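Local coordinates for protein Phikz039 (Pseudomonas phage phikz, PDB 3ZBQ) that is a phage-encoded tubulin-like protein of the tubulin/FtsZ fold that binds guanosine-5'-diphosphate in its N-terminal nucleotide-binding domain, at residues 72-86 with 105-119. Sequence-based numbering, arbitrary orientation.
With GDP (guanosine-5'-diphosphate), chain B.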
# COMPACT_ATOMS: atom_id res chain seq x y z
N LYS A 72 15.96 4.80 -0.75
CA LYS A 72 15.71 3.39 -1.08
C LYS A 72 16.42 2.35 -0.21
O LYS A 72 16.48 1.17 -0.56
CB LYS A 72 15.93 3.12 -2.58
CG LYS A 72 15.01 3.94 -3.45
CD LYS A 72 15.15 3.52 -4.91
CE LYS A 72 14.20 4.32 -5.80
NZ LYS A 72 14.55 5.76 -5.86
N ASP A 73 16.94 2.80 0.93
CA ASP A 73 17.58 1.89 1.89
C ASP A 73 16.51 1.41 2.87
O ASP A 73 16.31 2.02 3.92
CB ASP A 73 18.71 2.59 2.65
CG ASP A 73 19.60 1.62 3.42
OD1 ASP A 73 19.11 0.55 3.86
OD2 ASP A 73 20.80 1.94 3.58
N ARG A 74 15.83 0.32 2.51
CA ARG A 74 14.70 -0.19 3.30
C ARG A 74 15.11 -0.62 4.71
O ARG A 74 14.37 -0.41 5.67
CB ARG A 74 14.03 -1.35 2.57
CG ARG A 74 12.69 -1.02 1.95
CD ARG A 74 11.93 -2.27 1.47
NE ARG A 74 10.72 -2.53 2.26
CZ ARG A 74 10.44 -3.68 2.86
NH1 ARG A 74 11.28 -4.71 2.74
NH2 ARG A 74 9.32 -3.82 3.57
N LYS A 75 16.28 -1.24 4.84
CA LYS A 75 16.75 -1.68 6.15
C LYS A 75 17.04 -0.51 7.07
O LYS A 75 16.63 -0.51 8.23
CB LYS A 75 17.96 -2.60 6.02
CG LYS A 75 17.62 -3.91 5.33
CD LYS A 75 18.79 -4.87 5.38
CE LYS A 75 18.45 -6.15 4.64
NZ LYS A 75 19.53 -7.17 4.75
N ALA A 76 17.76 0.49 6.56
CA ALA A 76 18.03 1.68 7.35
C ALA A 76 16.75 2.38 7.76
O ALA A 76 16.62 2.84 8.89
CB ALA A 76 18.96 2.65 6.59
N ALA A 77 15.80 2.47 6.83
CA ALA A 77 14.53 3.12 7.13
C ALA A 77 13.83 2.37 8.26
O ALA A 77 13.32 2.99 9.20
CB ALA A 77 13.66 3.16 5.89
N ALA A 78 13.81 1.05 8.17
CA ALA A 78 13.11 0.26 9.18
C ALA A 78 13.77 0.42 10.56
O ALA A 78 13.07 0.52 11.57
CB ALA A 78 13.05 -1.21 8.77
N GLU A 79 15.10 0.46 10.59
CA GLU A 79 15.83 0.68 11.84
C GLU A 79 15.44 2.00 12.48
O GLU A 79 15.35 2.12 13.71
CB GLU A 79 17.34 0.75 11.58
CG GLU A 79 18.05 -0.56 11.40
CD GLU A 79 19.55 -0.35 11.18
OE1 GLU A 79 20.24 0.08 12.14
OE2 GLU A 79 20.04 -0.60 10.05
N LEU A 80 15.24 3.00 11.63
CA LEU A 80 14.95 4.34 12.11
C LEU A 80 13.52 4.41 12.63
O LEU A 80 13.28 4.81 13.77
CB LEU A 80 15.14 5.37 11.00
CG LEU A 80 14.62 6.77 11.35
CD1 LEU A 80 15.34 7.34 12.58
CD2 LEU A 80 14.72 7.72 10.18
N ILE A 81 12.58 4.00 11.79
CA ILE A 81 11.17 4.31 12.03
C ILE A 81 10.42 3.39 13.00
O ILE A 81 9.43 3.80 13.58
CB ILE A 81 10.38 4.46 10.69
CG1 ILE A 81 10.26 3.12 9.95
CG2 ILE A 81 11.03 5.51 9.80
CD1 ILE A 81 8.97 2.34 10.28
N SER A 82 10.87 2.14 13.14
CA SER A 82 10.07 1.14 13.86
C SER A 82 9.67 1.54 15.28
O SER A 82 8.51 1.36 15.68
CB SER A 82 10.79 -0.21 13.89
OG SER A 82 10.88 -0.74 12.58
N ALA A 83 10.60 2.10 16.03
CA ALA A 83 10.32 2.47 17.43
C ALA A 83 9.36 3.65 17.56
O ALA A 83 8.80 3.88 18.64
CB ALA A 83 11.62 2.74 18.18
N HIS A 84 9.14 4.39 16.47
CA HIS A 84 8.28 5.57 16.51
C HIS A 84 6.82 5.26 16.21
O HIS A 84 5.95 6.10 16.41
CB HIS A 84 8.76 6.61 15.51
CG HIS A 84 10.15 7.10 15.76
ND1 HIS A 84 10.40 8.28 16.43
CD2 HIS A 84 11.35 6.60 15.41
CE1 HIS A 84 11.71 8.48 16.49
NE2 HIS A 84 12.31 7.47 15.88
N ILE A 85 6.55 4.06 15.71
CA ILE A 85 5.20 3.70 15.26
C ILE A 85 4.08 3.83 16.32
O ILE A 85 3.02 4.39 16.01
CB ILE A 85 5.16 2.30 14.58
CG1 ILE A 85 6.03 2.29 13.32
CG2 ILE A 85 3.73 1.91 14.25
CD1 ILE A 85 5.53 3.23 12.22
N PRO A 86 4.31 3.33 17.55
CA PRO A 86 3.27 3.53 18.56
C PRO A 86 2.93 5.01 18.79
O PRO A 86 1.76 5.37 18.88
CB PRO A 86 3.89 2.93 19.82
CG PRO A 86 4.81 1.88 19.31
CD PRO A 86 5.40 2.49 18.06
N GLY A 105 8.64 0.02 -3.70
CA GLY A 105 10.02 0.02 -4.16
C GLY A 105 10.92 1.03 -3.48
O GLY A 105 12.14 1.06 -3.71
N GLY A 106 10.32 1.87 -2.64
CA GLY A 106 11.05 2.85 -1.88
C GLY A 106 11.47 2.32 -0.52
O GLY A 106 11.43 1.11 -0.28
N ALA A 107 11.86 3.22 0.38
CA ALA A 107 12.38 2.83 1.69
C ALA A 107 11.45 3.20 2.85
O ALA A 107 11.29 2.43 3.79
CB ALA A 107 13.75 3.46 1.92
N SER A 108 10.87 4.39 2.78
CA SER A 108 10.13 4.94 3.91
C SER A 108 8.67 4.52 3.88
O SER A 108 8.14 4.05 4.89
CB SER A 108 10.25 6.46 3.94
OG SER A 108 11.61 6.82 4.14
N GLY A 109 8.03 4.66 2.73
CA GLY A 109 6.64 4.24 2.64
C GLY A 109 6.51 2.75 2.85
O GLY A 109 5.56 2.28 3.48
N SER A 110 7.47 1.99 2.33
CA SER A 110 7.40 0.52 2.38
C SER A 110 7.81 -0.07 3.73
O SER A 110 7.82 -1.29 3.90
CB SER A 110 8.27 -0.08 1.30
OG SER A 110 9.65 0.06 1.63
N THR A 111 8.15 0.79 4.69
CA THR A 111 8.40 0.33 6.06
C THR A 111 7.41 0.99 7.01
O THR A 111 6.76 0.29 7.80
CB THR A 111 9.87 0.59 6.50
OG1 THR A 111 10.18 1.98 6.30
CG2 THR A 111 10.82 -0.27 5.68
N ILE A 112 7.27 2.31 6.94
CA ILE A 112 6.27 3.03 7.73
C ILE A 112 4.86 2.48 7.48
O ILE A 112 4.12 2.20 8.42
CB ILE A 112 6.26 4.55 7.44
CG1 ILE A 112 7.58 5.19 7.88
CG2 ILE A 112 5.10 5.23 8.15
CD1 ILE A 112 7.77 6.62 7.33
N GLY A 113 4.50 2.32 6.21
CA GLY A 113 3.16 1.87 5.85
C GLY A 113 2.81 0.52 6.44
O GLY A 113 1.85 0.40 7.22
N PRO A 114 3.58 -0.51 6.07
CA PRO A 114 3.31 -1.84 6.62
C PRO A 114 3.45 -1.90 8.15
O PRO A 114 2.73 -2.67 8.78
CB PRO A 114 4.36 -2.72 5.94
CG PRO A 114 4.58 -2.04 4.61
CD PRO A 114 4.52 -0.56 4.94
N SER A 115 4.34 -1.10 8.72
CA SER A 115 4.44 -1.05 10.18
C SER A 115 3.19 -0.49 10.82
O SER A 115 2.75 -0.97 11.87
CB SER A 115 5.66 -0.26 10.65
OG SER A 115 6.85 -0.85 10.17
N LEU A 116 2.60 0.53 10.20
CA LEU A 116 1.34 1.07 10.68
C LEU A 116 0.22 0.05 10.53
O LEU A 116 -0.59 -0.12 11.43
CB LEU A 116 0.96 2.38 9.98
CG LEU A 116 1.71 3.63 10.45
CD1 LEU A 116 1.58 4.77 9.43
CD2 LEU A 116 1.21 4.09 11.82
N VAL A 117 0.19 -0.64 9.39
CA VAL A 117 -0.84 -1.67 9.18
C VAL A 117 -0.75 -2.74 10.26
O VAL A 117 -1.76 -3.16 10.83
CB VAL A 117 -0.69 -2.35 7.80
CG1 VAL A 117 -1.72 -3.48 7.66
CG2 VAL A 117 -0.90 -1.33 6.70
N SER A 118 0.48 -3.16 10.55
CA SER A 118 0.69 -4.18 11.56
C SER A 118 0.21 -3.72 12.93
O SER A 118 -0.52 -4.44 13.63
CB SER A 118 2.17 -4.57 11.64
OG SER A 118 2.34 -5.65 12.54
N HIS A 119 0.60 -2.51 13.31
CA HIS A 119 0.20 -1.94 14.59
C HIS A 119 -1.31 -1.82 14.67
O HIS A 119 -1.92 -2.22 15.65
CB HIS A 119 0.84 -0.57 14.81
CG HIS A 119 0.54 0.02 16.15
ND1 HIS A 119 1.37 -0.13 17.23
CD2 HIS A 119 -0.52 0.75 16.58
CE1 HIS A 119 0.84 0.50 18.27
NE2 HIS A 119 -0.30 1.03 17.90
PB GDP B . 10.00 6.50 -0.21
O1B GDP B . 9.89 7.97 0.10
O2B GDP B . 8.78 5.76 0.29
O3B GDP B . 11.25 5.90 0.38
O3A GDP B . 10.10 6.24 -1.79
PA GDP B . 9.20 6.94 -2.92
O1A GDP B . 9.32 8.44 -3.04
O2A GDP B . 7.75 6.53 -2.76
O5' GDP B . 9.79 6.29 -4.25
C5' GDP B . 9.87 4.88 -4.42
C4' GDP B . 9.31 4.50 -5.78
O4' GDP B . 7.90 4.75 -5.80
C3' GDP B . 9.86 5.33 -6.93
O3' GDP B . 11.06 4.75 -7.43
C2' GDP B . 8.73 5.30 -7.94
O2' GDP B . 8.80 4.07 -8.67
C1' GDP B . 7.48 5.17 -7.10
N9 GDP B . 6.80 6.47 -6.92
C8 GDP B . 7.19 7.52 -6.17
N7 GDP B . 6.28 8.53 -6.24
C5 GDP B . 5.27 8.11 -7.04
C6 GDP B . 3.99 8.66 -7.54
O6 GDP B . 3.61 9.81 -7.21
N1 GDP B . 3.26 7.88 -8.35
C2 GDP B . 3.64 6.64 -8.71
N2 GDP B . 2.87 5.90 -9.54
N3 GDP B . 4.80 6.07 -8.29
C4 GDP B . 5.63 6.76 -7.47
O HOH W 1 8.27 -2.07 12.13
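The tubulin signature motif, the glycine-rich loop at residues 105-110 that runs into helix 109-122, packs here against helix 74-81, the two axes crossing at -45°. Ala107 N and Ser108 N both donate to GDP O3B, and Gly109 N reaches GDP O2B at 2.8 Å. Ala107 CB rests on the backbone of Asp73, whose carboxylate caps helix 74-81 at Ala76 N. Arg74 bends at chi3 (112°) and lays its guanidinium edge along Ser110: Arg74 NE donates to Ser110 OG at 2.9 Å, while Arg74 NH2 meets Ser110 O more straightly at 3.0 Å, both acceptors close to the guanidinium plane. NH2 also bonds Thr150 of helix 138-158, so one arginine ties three helices together. Thr111 is a knob among Arg74, Ala77, Ala78 and Ile81. Thr111 CG2 touches Ala78 CB, while Thr111 OG1 turns back to donate a hydrogen bond to Ala107 O (2.8 Å), in the carbonyl plane. Farther along, Ile81 CG2 meets Ile112 CG1 at 4.0 Å, and Ile85 fills the hole formed by Ile112, Ser115, Leu116 and His119. At the outer margin a water donates to Ser82 OG and to Ser115 OG, the latter at 2.7 Å.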